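PDB 2WSI: flavin adenine dinucleotide synthase from Saccharomyces cerevisiae, which catalyses the transfer of the adenylyl group of ATP to flavin mononucleotide, forming FAD and releasing diphosphate in the last step of FAD biosynthesis. Local coordinates for residues A[65-70]-A[211-216]; A[69-74]-A[203-208]; A[149-152]-A[157-160]; A[119-124]-A[131-136]; A[175-180]-A[193-198]. All coordinates share one frame; numbering follows the deposited sequence.

How the contacts relate
Contacts 1 and 2 lie side by side on helix 64-87, their centres 7 Å apart; Leu206 of contact 2 meets Ile213 of contact 1 (CG to CG2 3.5 Å). Contact 5 reaches the same helix through Trp197, whose CZ2 is 3.5 Å from Leu72 CD1. Phe119 of contact 4 packs on both segments of contact 1, its CZ 3.7 Å from Gln67 OE1 and 3.2 Å from Pro212 O, and Tyr132 of contact 4 meets Phe151 of contact 3 (CD2 to CD1 3.4 Å). The FAD site adjoins several of them: the bound FAD touches Cys66, and the side chains of Leu175, Val120 and Phe151 lie about 5, 8 and 8 Å from it.

Contact 1. Residues A[65-70]-A[211-216]; sequences DCQVLL and EPICGL
Gln67 carries the contact to 211-216 from the helical side, one residue after Cys66, which touches the bound FAD. Its CG stands anti to the backbone N (chi1 -167°) and the chain is extended beyond it, so that the terminal amide arrives at the backbone of 211-216. There Gln67 NE2 donates to Pro212 O over 2.8 Å. The bond is nearly straight at hydrogen (169°), runs almost along the C=O axis, and keeps the acceptor within 3° of the Gln67 amide plane. At the other end of the amide, Gln67 OE1 accepts from a water at 2.9 Å, and that water takes the N-H of Cys214 at 3.0 Å; the Pro212 bond, the water bridge and a further hydrogen bond of Gln67 NE2 with Tyr127 OH together fix the rotation of the amide. Segment 65-70 lies at the start of helix 64-87, following strand 56-59 and a glycine-containing loop consistent with the PP-loop of this family, while 211-216 follows helix 199-209. Ile213 CG2 lies 4.0 Å from Gln67 OE1. The carboxylate of Glu211 turns to Tyr127 and Arg126. The next residue, Val68, packs on Phe205 and Leu206 of helix 199-209, and Leu70 meets Phe58 of strand 56-59.

Contact 2. Residues A[69-74]-A[203-208]; sequences LLLLYL and WSFLLY
This is a wholly apolar helix-to-helix contact, buried inside the alpha/beta fold of the PAPS reductase family, where helix 64-87 meets helix 199-209. The parent helix of 69-74 packs on strand 56-59 in the parallel part of a Rossmann-like sheet: Leu69 and Leu70 rest on Phe58, whereas Leu71 points at 203-208 and Leu72 reaches it with its CD2 methyl. The axes of the two short segments approach to 11.3 Å and are inclined at 69°, and four side chains make the contact. The gap at this wide spacing is bridged chiefly by Phe205. With CG anti to its own backbone N (chi1 -175°), its ring extends toward 69-74 and presents CE2 and CZ, the far end of the ring, to the two leucines. Both leucines place CG beside their backbone N, but they leave the helix at successive positions and so approach the ring as a pair of separate methyl groups. Leu71 CD1 has a second neighbour in Leu206 CD1, 4.2 Å away, which extends the apolar patch along helix 199-209. Helices 3-18 and 25-45 complete the surroundings, with Tyr17 meeting the Phe205 ring edge-to-face and Ile34 packing against it. Leu71 CD1 stands 4.0 Å from Phe205 CE2 and Leu72 CD2 3.8 Å from Phe205 CZ, both oblique to the ring.

Contact 3. Residues A[149-152]-A[157-160]; sequences RDFI and ETEA
Apolar packing does most of the work here, with Thr158 set against Phe151 and Ile152 on the last turn of helix 144-154. Ile152 brings its CD1 methyl to 3.7 Å from Thr158 CB and 3.8 Å from Thr158 CG2, the two side chains crossing at about a right angle. The bent isoleucine chain (chi1 -68°, chi2 -53°) carries that methyl toward the loop. Phe151, the preceding residue, adds its CE2, 4.2 Å from Thr158 CG2, and its ring also meets those of Tyr132 and Tyr155.

The polar part belongs to the Thr158 hydroxyl. Thr158 OG1 sits 3.8 Å from Phe151 CE2, oblique to the ring, which is a packing distance; its hydrogen bond is with Tyr155 O, in the turn between the two segments. Thr158 therefore spends its hydroxyl on the local backbone and its methyl on the helix. Farther on, the backbones of Glu159 and Ala160 bond to Glu55 in the sheet.

The short connection from helix 144-154 into strand 160-162 ends the crossover from edge strand 129-133 to the other side of strand 56-59, the chain path of a doubly wound, Rossmann-like alpha/beta sheet.

Contact 4. Residues A[119-124]-A[131-136]; sequences FVLETS and LYESQR
Leu131 lays its two methyls against the hydroxyl of Ser124: Leu131 CD1 and CD2 are each 3.8 Å from Ser124 OG, so the serine oxygen rests against the branched end of the leucine. Leu131 CD2 also reaches Val120 CG1 at 4.2 Å, the two side chains crossing at about a right angle, and Leu121 CD2 at 4.3 Å. The leucine CG is anti to the backbone N (chi1 -170°), which sends both methyls from the strand toward the helix. Ser124 can sit among these carbons because its OG is turned back along its own helix, donating to Val120 O over 2.8 Å from above the carbonyl plane, while Ser124 N reaches that oxygen from the opposite face. Helix 114-126 and strand 129-133 are the last two elements of a beta-alpha-beta unit that starts with strand 102-106; their short segments run nearly antiparallel, at 161°. Strand 129-133 is the edge strand on this side of the sheet, and Leu131 also packs on Thr104 and Phe106 of the neighbouring strand. Farther along the strand, Glu133 is extended and brings its OE1 within 4.1 Å of Leu121 CD2. Its other oxygen lies near Asp108 OD2, another carboxylate.

Contact 5. Residues A[175-180]-A[193-198]; sequences LKPIQR and PLLHWD
Leu195 pushes its branched end into the chain at 175-177 and shares its two methyls between a side chain and a backbone carbonyl. CG lies anti to the carbonyl carbon (chi1 -81°); from there Leu195 CD2 turns to Leu175 CD1 at 3.6 Å, and Leu195 CD1 presses on the backbone carbonyl of Lys176, 3.4 Å from its C and 3.5 Å from its O. Leu175, with a similar torsion (chi1 -68°), crosses Leu195 at about a right angle, and Leu175 CB lies 3.6 Å from Leu195 CD1. Pro177 CD borders the same methyl at 4.3 Å. Within 175-180, the extended side chain of Gln179 brings OE1 to Lys176 N, which donates to it over 3.0 Å from well above the amide carbonyl plane. Leu195 itself belongs to a type I turn, Leu194 to Trp197, leading to the Asp198 N-cap of helix 199-209. The contact thus closes the base of the antiparallel hairpin 178-180/189-191, whose connecting loop carries the FAD-binding residues Asp182 to Trp185.

Contact 1. Residues A[65-70]-A[211-216]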
# COMPACT_ATOMS: atom_id res chain seq x y z
N ASP A 65 -3.23 0.43 -0.72
CA ASP A 65 -3.12 -0.64 0.25
C ASP A 65 -1.67 -1.13 0.35
O ASP A 65 -1.12 -1.27 1.45
CB ASP A 65 -3.99 -1.82 -0.15
CG ASP A 65 -5.49 -1.57 0.05
OD1 ASP A 65 -5.87 -0.55 0.65
OD2 ASP A 65 -6.30 -2.40 -0.41
N CYS A 66 -1.03 -1.42 -0.78
CA CYS A 66 0.34 -1.93 -0.62
C CYS A 66 1.32 -0.82 -0.25
O CYS A 66 2.34 -1.08 0.40
CB CYS A 66 0.82 -2.77 -1.79
SG CYS A 66 0.76 -1.89 -3.20
N GLN A 67 0.98 0.43 -0.57
CA GLN A 67 1.77 1.56 -0.05
C GLN A 67 1.67 1.71 1.48
O GLN A 67 2.69 1.93 2.16
CB GLN A 67 1.36 2.89 -0.67
CG GLN A 67 2.44 3.96 -0.33
CD GLN A 67 2.17 5.30 -0.94
OE1 GLN A 67 1.11 5.54 -1.51
NE2 GLN A 67 3.13 6.22 -0.79
N VAL A 68 0.47 1.62 2.04
CA VAL A 68 0.35 1.67 3.49
C VAL A 68 1.16 0.54 4.09
O VAL A 68 1.93 0.74 5.03
CB VAL A 68 -1.13 1.60 3.97
CG1 VAL A 68 -1.18 1.24 5.47
CG2 VAL A 68 -1.81 2.94 3.71
N LEU A 69 1.01 -0.67 3.53
CA LEU A 69 1.76 -1.82 4.02
C LEU A 69 3.26 -1.61 3.91
O LEU A 69 4.03 -1.92 4.83
CB LEU A 69 1.36 -3.10 3.30
CG LEU A 69 1.98 -4.37 3.88
CD1 LEU A 69 1.88 -4.42 5.41
CD2 LEU A 69 1.43 -5.63 3.22
N LEU A 70 3.69 -1.07 2.78
CA LEU A 70 5.12 -0.81 2.60
C LEU A 70 5.65 0.16 3.65
O LEU A 70 6.72 -0.05 4.21
CB LEU A 70 5.38 -0.27 1.18
CG LEU A 70 6.85 0.06 0.94
CD1 LEU A 70 7.73 -1.17 1.19
CD2 LEU A 70 7.04 0.57 -0.51
N GLU A 211 3.04 11.13 2.84
CA GLU A 211 3.77 10.52 1.72
C GLU A 211 3.03 10.73 0.40
O GLU A 211 1.81 10.92 0.39
CB GLU A 211 3.98 9.02 1.99
CG GLU A 211 5.03 8.75 3.07
CD GLU A 211 6.42 9.12 2.56
OE1 GLU A 211 6.94 8.42 1.66
OE2 GLU A 211 6.98 10.14 3.02
N PRO A 212 3.75 10.73 -0.72
CA PRO A 212 3.06 10.95 -1.99
C PRO A 212 2.18 9.75 -2.31
O PRO A 212 2.58 8.64 -2.06
CB PRO A 212 4.21 11.05 -3.01
CG PRO A 212 5.38 10.31 -2.37
CD PRO A 212 5.18 10.38 -0.89
N ILE A 213 1.01 9.97 -2.86
CA ILE A 213 0.11 8.86 -3.16
C ILE A 213 -0.30 8.94 -4.63
O ILE A 213 -0.28 10.01 -5.24
CB ILE A 213 -1.15 8.88 -2.27
CG1 ILE A 213 -2.06 10.04 -2.65
CG2 ILE A 213 -0.77 8.97 -0.81
CD1 ILE A 213 -3.41 9.97 -1.94
N CYS A 214 -0.67 7.80 -5.20
CA CYS A 214 -0.92 7.75 -6.62
C CYS A 214 -1.93 8.83 -6.99
O CYS A 214 -2.99 8.93 -6.38
CB CYS A 214 -1.46 6.37 -7.02
SG CYS A 214 -1.63 6.27 -8.84
N GLY A 215 -1.62 9.61 -8.02
CA GLY A 215 -2.48 10.73 -8.38
C GLY A 215 -3.87 10.29 -8.83
O GLY A 215 -4.80 11.08 -8.76
N LEU A 216 -4.03 9.05 -9.27
CA LEU A 216 -5.38 8.58 -9.63
C LEU A 216 -6.39 8.78 -8.49
O LEU A 216 -7.57 9.05 -8.74
CB LEU A 216 -5.36 7.10 -10.05
CG LEU A 216 -4.41 6.77 -11.22
CD1 LEU A 216 -4.55 5.30 -11.59
CD2 LEU A 216 -4.69 7.66 -12.44
O HOH W 1 -0.71 5.25 -3.69

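Contact 2. Residues A[69-74]-A[203-208]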
# COMPACT_ATOMS: atom_id res chain seq x y z
N LEU A 69 1.01 -0.67 3.53
CA LEU A 69 1.76 -1.82 4.02
C LEU A 69 3.26 -1.61 3.91
O LEU A 69 4.03 -1.92 4.83
CB LEU A 69 1.36 -3.10 3.30
CG LEU A 69 1.98 -4.37 3.88
CD1 LEU A 69 1.88 -4.42 5.41
CD2 LEU A 69 1.43 -5.63 3.22
N LEU A 70 3.69 -1.07 2.78
CA LEU A 70 5.12 -0.81 2.60
C LEU A 70 5.65 0.16 3.65
O LEU A 70 6.72 -0.05 4.21
CB LEU A 70 5.38 -0.27 1.18
CG LEU A 70 6.85 0.06 0.94
CD1 LEU A 70 7.73 -1.17 1.19
CD2 LEU A 70 7.04 0.57 -0.51
N LEU A 71 4.90 1.22 3.95
CA LEU A 71 5.32 2.14 5.02
C LEU A 71 5.41 1.40 6.35
O LEU A 71 6.38 1.56 7.07
CB LEU A 71 4.38 3.34 5.15
CG LEU A 71 4.19 4.25 3.95
CD1 LEU A 71 3.16 5.34 4.28
CD2 LEU A 71 5.52 4.86 3.50
N LEU A 72 4.41 0.58 6.69
CA LEU A 72 4.45 -0.21 7.94
C LEU A 72 5.61 -1.21 7.96
O LEU A 72 6.26 -1.42 8.98
CB LEU A 72 3.11 -0.94 8.16
CG LEU A 72 1.94 0.03 8.30
CD1 LEU A 72 0.64 -0.77 8.26
CD2 LEU A 72 2.08 0.85 9.59
N TYR A 73 5.86 -1.81 6.81
CA TYR A 73 6.90 -2.82 6.67
C TYR A 73 8.26 -2.18 6.91
O TYR A 73 9.10 -2.73 7.63
CB TYR A 73 6.84 -3.37 5.24
CG TYR A 73 7.65 -4.61 4.98
CD1 TYR A 73 7.13 -5.87 5.28
CD2 TYR A 73 8.91 -4.55 4.41
CE1 TYR A 73 7.82 -7.02 5.02
CE2 TYR A 73 9.65 -5.72 4.14
CZ TYR A 73 9.08 -6.96 4.45
OH TYR A 73 9.73 -8.14 4.19
N LEU A 74 8.47 -1.00 6.33
CA LEU A 74 9.73 -0.27 6.50
C LEU A 74 9.89 0.16 7.95
O LEU A 74 10.98 0.09 8.50
CB LEU A 74 9.78 0.97 5.58
CG LEU A 74 10.00 0.56 4.10
CD1 LEU A 74 9.69 1.71 3.17
CD2 LEU A 74 11.43 0.03 3.92
N TRP A 203 -7.07 5.40 4.61
CA TRP A 203 -6.96 6.82 4.30
C TRP A 203 -6.41 7.62 5.48
O TRP A 203 -5.62 8.55 5.30
CB TRP A 203 -8.31 7.43 3.92
CG TRP A 203 -8.95 6.97 2.64
CD1 TRP A 203 -10.24 6.55 2.49
CD2 TRP A 203 -8.36 6.94 1.32
NE1 TRP A 203 -10.49 6.25 1.16
CE2 TRP A 203 -9.36 6.47 0.43
CE3 TRP A 203 -7.11 7.25 0.81
CZ2 TRP A 203 -9.13 6.31 -0.94
CZ3 TRP A 203 -6.88 7.08 -0.58
CH2 TRP A 203 -7.88 6.61 -1.41
N SER A 204 -6.86 7.29 6.69
CA SER A 204 -6.41 8.06 7.85
C SER A 204 -4.90 7.97 7.97
O SER A 204 -4.24 8.98 8.17
CB SER A 204 -7.04 7.56 9.14
OG SER A 204 -6.44 8.24 10.23
N PHE A 205 -4.35 6.76 7.86
CA PHE A 205 -2.90 6.59 7.97
C PHE A 205 -2.16 7.20 6.77
O PHE A 205 -1.17 7.91 6.92
CB PHE A 205 -2.53 5.11 8.15
CG PHE A 205 -1.06 4.90 8.38
CD1 PHE A 205 -0.49 5.21 9.60
CD2 PHE A 205 -0.24 4.43 7.35
CE1 PHE A 205 0.86 5.03 9.83
CE2 PHE A 205 1.11 4.24 7.57
CZ PHE A 205 1.67 4.53 8.82
N LEU A 206 -2.65 6.95 5.56
CA LEU A 206 -1.90 7.37 4.37
C LEU A 206 -1.90 8.90 4.25
O LEU A 206 -0.89 9.49 3.92
CB LEU A 206 -2.47 6.68 3.12
CG LEU A 206 -1.69 6.86 1.81
CD1 LEU A 206 -0.23 6.43 2.02
CD2 LEU A 206 -2.36 6.08 0.70
N LEU A 207 -3.01 9.56 4.59
CA LEU A 207 -3.05 11.02 4.57
C LEU A 207 -2.20 11.61 5.68
O LEU A 207 -1.46 12.56 5.46
CB LEU A 207 -4.50 11.54 4.71
CG LEU A 207 -5.35 11.33 3.46
CD1 LEU A 207 -6.84 11.67 3.73
CD2 LEU A 207 -4.79 12.13 2.27
N TYR A 208 -2.31 11.05 6.89
CA TYR A 208 -1.41 11.47 7.97
C TYR A 208 0.08 11.37 7.62
O TYR A 208 0.88 12.20 8.08
CB TYR A 208 -1.64 10.69 9.26
CG TYR A 208 -0.76 11.24 10.39
CD1 TYR A 208 -1.10 12.43 11.03
CD2 TYR A 208 0.41 10.59 10.78
CE1 TYR A 208 -0.31 12.96 12.06
CE2 TYR A 208 1.24 11.12 11.82
CZ TYR A 208 0.84 12.31 12.44
OH TYR A 208 1.58 12.87 13.46

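Contact 3. Residues A[149-152]-A[157-160]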
# COMPACT_ATOMS: atom_id res chain seq x y z
N ARG A 149 4.64 -17.40 -11.19
CA ARG A 149 5.34 -18.65 -11.44
C ARG A 149 6.65 -18.34 -12.12
O ARG A 149 7.69 -18.90 -11.76
CB ARG A 149 4.51 -19.62 -12.28
CG ARG A 149 5.13 -21.02 -12.35
CD ARG A 149 4.30 -21.95 -13.21
NE ARG A 149 2.87 -21.65 -13.08
CZ ARG A 149 2.10 -22.07 -12.08
NH1 ARG A 149 2.62 -22.83 -11.11
NH2 ARG A 149 0.82 -21.74 -12.05
N ASP A 150 6.62 -17.42 -13.09
CA ASP A 150 7.84 -17.04 -13.81
C ASP A 150 8.83 -16.38 -12.85
O ASP A 150 10.01 -16.64 -12.92
CB ASP A 150 7.55 -16.08 -14.96
CG ASP A 150 6.74 -16.72 -16.07
OD1 ASP A 150 6.68 -17.97 -16.14
OD2 ASP A 150 6.16 -15.96 -16.89
N PHE A 151 8.31 -15.54 -11.95
CA PHE A 151 9.14 -14.82 -10.98
C PHE A 151 9.91 -15.82 -10.11
O PHE A 151 11.12 -15.70 -9.93
CB PHE A 151 8.29 -13.87 -10.12
CG PHE A 151 9.06 -13.22 -8.97
CD1 PHE A 151 10.04 -12.26 -9.23
CD2 PHE A 151 8.82 -13.58 -7.65
CE1 PHE A 151 10.75 -11.67 -8.19
CE2 PHE A 151 9.53 -12.99 -6.61
CZ PHE A 151 10.50 -12.02 -6.89
N ILE A 152 9.18 -16.80 -9.57
CA ILE A 152 9.72 -17.82 -8.68
C ILE A 152 10.73 -18.69 -9.41
O ILE A 152 11.69 -19.18 -8.82
CB ILE A 152 8.59 -18.74 -8.12
CG1 ILE A 152 7.67 -17.96 -7.17
CG2 ILE A 152 9.16 -19.96 -7.40
CD1 ILE A 152 8.40 -17.23 -6.06
N GLU A 157 15.00 -18.85 -4.60
CA GLU A 157 15.26 -18.63 -3.19
C GLU A 157 14.05 -17.94 -2.49
O GLU A 157 13.98 -17.89 -1.26
CB GLU A 157 16.53 -17.77 -3.00
CG GLU A 157 16.38 -16.29 -3.48
CD GLU A 157 16.80 -16.06 -4.95
OE1 GLU A 157 16.70 -16.99 -5.79
OE2 GLU A 157 17.22 -14.92 -5.26
N THR A 158 13.11 -17.43 -3.27
CA THR A 158 11.97 -16.70 -2.70
C THR A 158 11.12 -17.67 -1.89
O THR A 158 10.59 -18.64 -2.43
CB THR A 158 11.07 -16.10 -3.80
OG1 THR A 158 11.83 -15.21 -4.63
CG2 THR A 158 9.90 -15.34 -3.16
N GLU A 159 10.99 -17.42 -0.59
CA GLU A 159 10.20 -18.31 0.27
C GLU A 159 8.82 -17.74 0.61
O GLU A 159 7.88 -18.46 0.93
CB GLU A 159 10.99 -18.63 1.55
CG GLU A 159 12.31 -19.38 1.25
CD GLU A 159 13.02 -19.88 2.49
OE1 GLU A 159 12.35 -20.02 3.54
OE2 GLU A 159 14.25 -20.15 2.40
N ALA A 160 8.70 -16.43 0.51
CA ALA A 160 7.46 -15.76 0.96
C ALA A 160 7.31 -14.42 0.23
O ALA A 160 8.31 -13.83 -0.18
CB ALA A 160 7.51 -15.51 2.46

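Contact 4. Residues A[119-124]-A[131-136]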
# COMPACT_ATOMS: atom_id res chain seq x y z
N PHE A 119 4.35 6.24 -10.88
CA PHE A 119 4.34 6.26 -9.42
C PHE A 119 5.16 5.10 -8.82
O PHE A 119 5.86 5.27 -7.82
CB PHE A 119 2.90 6.20 -8.90
CG PHE A 119 2.80 6.38 -7.41
CD1 PHE A 119 3.07 7.61 -6.83
CD2 PHE A 119 2.46 5.32 -6.60
CE1 PHE A 119 2.97 7.78 -5.47
CE2 PHE A 119 2.38 5.48 -5.24
CZ PHE A 119 2.63 6.71 -4.67
N VAL A 120 5.04 3.92 -9.41
CA VAL A 120 5.82 2.78 -8.92
C VAL A 120 7.31 3.04 -9.04
O VAL A 120 8.08 2.78 -8.12
CB VAL A 120 5.46 1.47 -9.68
CG1 VAL A 120 6.41 0.37 -9.30
CG2 VAL A 120 3.99 1.05 -9.36
N LEU A 121 7.72 3.55 -10.20
CA LEU A 121 9.13 3.89 -10.42
C LEU A 121 9.61 4.97 -9.44
O LEU A 121 10.66 4.82 -8.83
CB LEU A 121 9.36 4.35 -11.87
CG LEU A 121 9.06 3.35 -12.99
CD1 LEU A 121 9.52 3.94 -14.36
CD2 LEU A 121 9.71 1.99 -12.79
N GLU A 122 8.86 6.06 -9.29
CA GLU A 122 9.27 7.12 -8.38
C GLU A 122 9.34 6.63 -6.93
O GLU A 122 10.27 6.96 -6.20
CB GLU A 122 8.33 8.33 -8.45
CG GLU A 122 8.43 9.15 -9.74
CD GLU A 122 9.70 10.00 -9.79
OE1 GLU A 122 10.41 10.10 -8.76
OE2 GLU A 122 9.99 10.55 -10.87
N THR A 123 8.36 5.83 -6.50
CA THR A 123 8.36 5.44 -5.10
C THR A 123 9.37 4.32 -4.89
O THR A 123 9.88 4.14 -3.78
CB THR A 123 6.95 5.10 -4.57
OG1 THR A 123 6.36 4.06 -5.34
CG2 THR A 123 6.05 6.32 -4.60
N SER A 124 9.69 3.56 -5.94
CA SER A 124 10.79 2.59 -5.84
C SER A 124 12.09 3.32 -5.52
O SER A 124 12.94 2.81 -4.79
CB SER A 124 10.95 1.82 -7.15
OG SER A 124 9.94 0.83 -7.26
N LEU A 131 13.58 -3.35 -7.65
CA LEU A 131 12.36 -3.74 -8.33
C LEU A 131 12.56 -4.76 -9.43
O LEU A 131 13.26 -4.50 -10.41
CB LEU A 131 11.72 -2.48 -8.91
CG LEU A 131 10.31 -2.66 -9.46
CD1 LEU A 131 9.32 -2.79 -8.28
CD2 LEU A 131 9.99 -1.49 -10.33
N TYR A 132 11.97 -5.93 -9.27
CA TYR A 132 11.72 -6.80 -10.41
C TYR A 132 10.42 -6.32 -11.02
O TYR A 132 9.40 -6.27 -10.32
CB TYR A 132 11.56 -8.24 -9.97
CG TYR A 132 11.05 -9.18 -11.04
CD1 TYR A 132 11.92 -9.84 -11.90
CD2 TYR A 132 9.69 -9.44 -11.16
CE1 TYR A 132 11.43 -10.73 -12.88
CE2 TYR A 132 9.19 -10.33 -12.11
CZ TYR A 132 10.06 -10.97 -12.96
OH TYR A 132 9.52 -11.84 -13.88
N GLU A 133 10.45 -5.96 -12.30
CA GLU A 133 9.21 -5.64 -13.04
C GLU A 133 9.04 -6.56 -14.25
O GLU A 133 9.85 -6.54 -15.17
CB GLU A 133 9.22 -4.18 -13.51
CG GLU A 133 7.97 -3.83 -14.34
CD GLU A 133 7.86 -2.35 -14.70
OE1 GLU A 133 8.83 -1.59 -14.48
OE2 GLU A 133 6.79 -1.93 -15.20
N SER A 134 7.97 -7.35 -14.24
CA SER A 134 7.64 -8.21 -15.38
C SER A 134 7.52 -7.37 -16.65
O SER A 134 7.35 -6.16 -16.59
CB SER A 134 6.32 -8.94 -15.14
OG SER A 134 5.23 -8.04 -15.22
N GLN A 135 7.59 -8.03 -17.79
CA GLN A 135 7.51 -7.37 -19.09
C GLN A 135 6.04 -7.32 -19.52
O GLN A 135 5.37 -8.35 -19.52
CB GLN A 135 8.34 -8.14 -20.12
CG GLN A 135 9.62 -8.77 -19.56
CD GLN A 135 9.42 -10.20 -19.02
OE1 GLN A 135 8.82 -10.41 -17.94
NE2 GLN A 135 9.95 -11.18 -19.75
N ARG A 136 5.52 -6.14 -19.86
CA ARG A 136 4.07 -6.04 -20.06
C ARG A 136 3.59 -6.91 -21.21
O ARG A 136 2.58 -7.62 -21.08
CB ARG A 136 3.60 -4.59 -20.27
CG ARG A 136 4.07 -3.93 -21.55
CD ARG A 136 3.88 -2.42 -21.48
NE ARG A 136 5.05 -1.77 -20.89
CZ ARG A 136 6.05 -1.25 -21.60
NH1 ARG A 136 6.03 -1.29 -22.93
NH2 ARG A 136 7.08 -0.67 -20.97

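Contact 5. Residues A[175-180]-A[193-198]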
# COMPACT_ATOMS: atom_id res chain seq x y z
N LEU A 175 -8.90 -15.77 4.27
CA LEU A 175 -7.52 -15.34 4.18
C LEU A 175 -6.96 -15.37 5.59
O LEU A 175 -7.68 -15.10 6.55
CB LEU A 175 -7.43 -13.92 3.56
CG LEU A 175 -7.82 -13.79 2.07
CD1 LEU A 175 -7.82 -12.32 1.61
CD2 LEU A 175 -6.92 -14.60 1.17
N LYS A 176 -5.67 -15.68 5.71
CA LYS A 176 -4.96 -15.66 6.98
C LYS A 176 -3.69 -14.80 6.82
O LYS A 176 -3.17 -14.69 5.71
CB LYS A 176 -4.55 -17.08 7.37
CG LYS A 176 -5.73 -18.03 7.62
CD LYS A 176 -5.37 -19.48 7.28
CE LYS A 176 -4.04 -19.94 7.90
NZ LYS A 176 -4.22 -20.46 9.27
N PRO A 177 -3.18 -14.25 7.93
CA PRO A 177 -1.95 -13.44 7.90
C PRO A 177 -0.73 -14.23 7.40
O PRO A 177 0.14 -13.67 6.74
CB PRO A 177 -1.71 -13.05 9.37
CG PRO A 177 -3.11 -13.20 10.04
CD PRO A 177 -3.85 -14.25 9.24
N ILE A 178 -0.63 -15.50 7.75
CA ILE A 178 0.45 -16.32 7.19
C ILE A 178 -0.21 -17.55 6.58
O ILE A 178 -0.83 -18.33 7.29
CB ILE A 178 1.49 -16.69 8.26
CG1 ILE A 178 2.14 -15.41 8.84
CG2 ILE A 178 2.55 -17.59 7.65
CD1 ILE A 178 3.21 -15.70 9.91
N GLN A 179 -0.08 -17.73 5.27
CA GLN A 179 -0.91 -18.71 4.57
C GLN A 179 -0.19 -19.23 3.32
O GLN A 179 0.34 -18.45 2.53
CB GLN A 179 -2.23 -18.01 4.15
CG GLN A 179 -3.27 -18.92 3.60
CD GLN A 179 -4.58 -18.20 3.34
OE1 GLN A 179 -4.60 -16.98 3.18
NE2 GLN A 179 -5.67 -18.94 3.30
N ARG A 180 -0.20 -20.53 3.12
CA ARG A 180 0.33 -21.13 1.89
C ARG A 180 -0.51 -20.73 0.70
O ARG A 180 -1.68 -20.42 0.84
CB ARG A 180 0.35 -22.66 2.01
CG ARG A 180 1.52 -23.17 2.85
CD ARG A 180 2.85 -22.95 2.12
NE ARG A 180 3.98 -23.19 3.01
CZ ARG A 180 5.26 -22.93 2.72
NH1 ARG A 180 5.59 -22.44 1.54
NH2 ARG A 180 6.21 -23.17 3.63
N PRO A 193 -0.35 -9.20 6.20
CA PRO A 193 -0.53 -8.59 7.52
C PRO A 193 -1.45 -7.36 7.52
O PRO A 193 -1.65 -6.81 8.60
CB PRO A 193 0.89 -8.16 7.92
CG PRO A 193 1.75 -8.29 6.64
CD PRO A 193 0.87 -8.74 5.52
N LEU A 194 -1.98 -6.96 6.37
CA LEU A 194 -2.93 -5.84 6.29
C LEU A 194 -4.38 -6.31 6.31
O LEU A 194 -5.31 -5.52 6.10
CB LEU A 194 -2.67 -5.03 5.00
CG LEU A 194 -2.94 -3.53 5.13
CD1 LEU A 194 -1.94 -2.89 6.04
CD2 LEU A 194 -2.93 -2.81 3.76
N LEU A 195 -4.60 -7.60 6.52
CA LEU A 195 -5.92 -8.16 6.27
C LEU A 195 -7.06 -7.52 7.08
O LEU A 195 -8.19 -7.51 6.61
CB LEU A 195 -5.94 -9.66 6.56
CG LEU A 195 -5.38 -10.54 5.45
CD1 LEU A 195 -5.42 -12.00 5.92
CD2 LEU A 195 -6.17 -10.34 4.13
N HIS A 196 -6.79 -7.01 8.27
CA HIS A 196 -7.87 -6.45 9.11
C HIS A 196 -8.03 -4.94 8.97
O HIS A 196 -8.82 -4.32 9.69
CB HIS A 196 -7.62 -6.83 10.57
CG HIS A 196 -7.43 -8.30 10.78
ND1 HIS A 196 -8.36 -9.23 10.39
CD2 HIS A 196 -6.37 -9.00 11.26
CE1 HIS A 196 -7.91 -10.44 10.65
NE2 HIS A 196 -6.71 -10.33 11.20
N TRP A 197 -7.32 -4.32 8.02
CA TRP A 197 -7.48 -2.89 7.79
C TRP A 197 -8.77 -2.58 7.05
O TRP A 197 -9.11 -3.21 6.04
CB TRP A 197 -6.27 -2.36 6.99
CG TRP A 197 -5.12 -2.13 7.88
CD1 TRP A 197 -4.42 -3.07 8.59
CD2 TRP A 197 -4.47 -0.88 8.13
NE1 TRP A 197 -3.39 -2.47 9.29
CE2 TRP A 197 -3.40 -1.13 9.01
CE3 TRP A 197 -4.69 0.44 7.68
CZ2 TRP A 197 -2.59 -0.12 9.48
CZ3 TRP A 197 -3.88 1.42 8.13
CH2 TRP A 197 -2.82 1.15 9.02
N ASP A 198 -9.50 -1.57 7.50
CA ASP A 198 -10.62 -1.11 6.69
C ASP A 198 -10.30 0.18 5.98
O ASP A 198 -9.21 0.76 6.15
CB ASP A 198 -11.93 -1.02 7.50
CG ASP A 198 -11.89 0.05 8.57
OD1 ASP A 198 -11.20 1.09 8.42
OD2 ASP A 198 -12.59 -0.15 9.59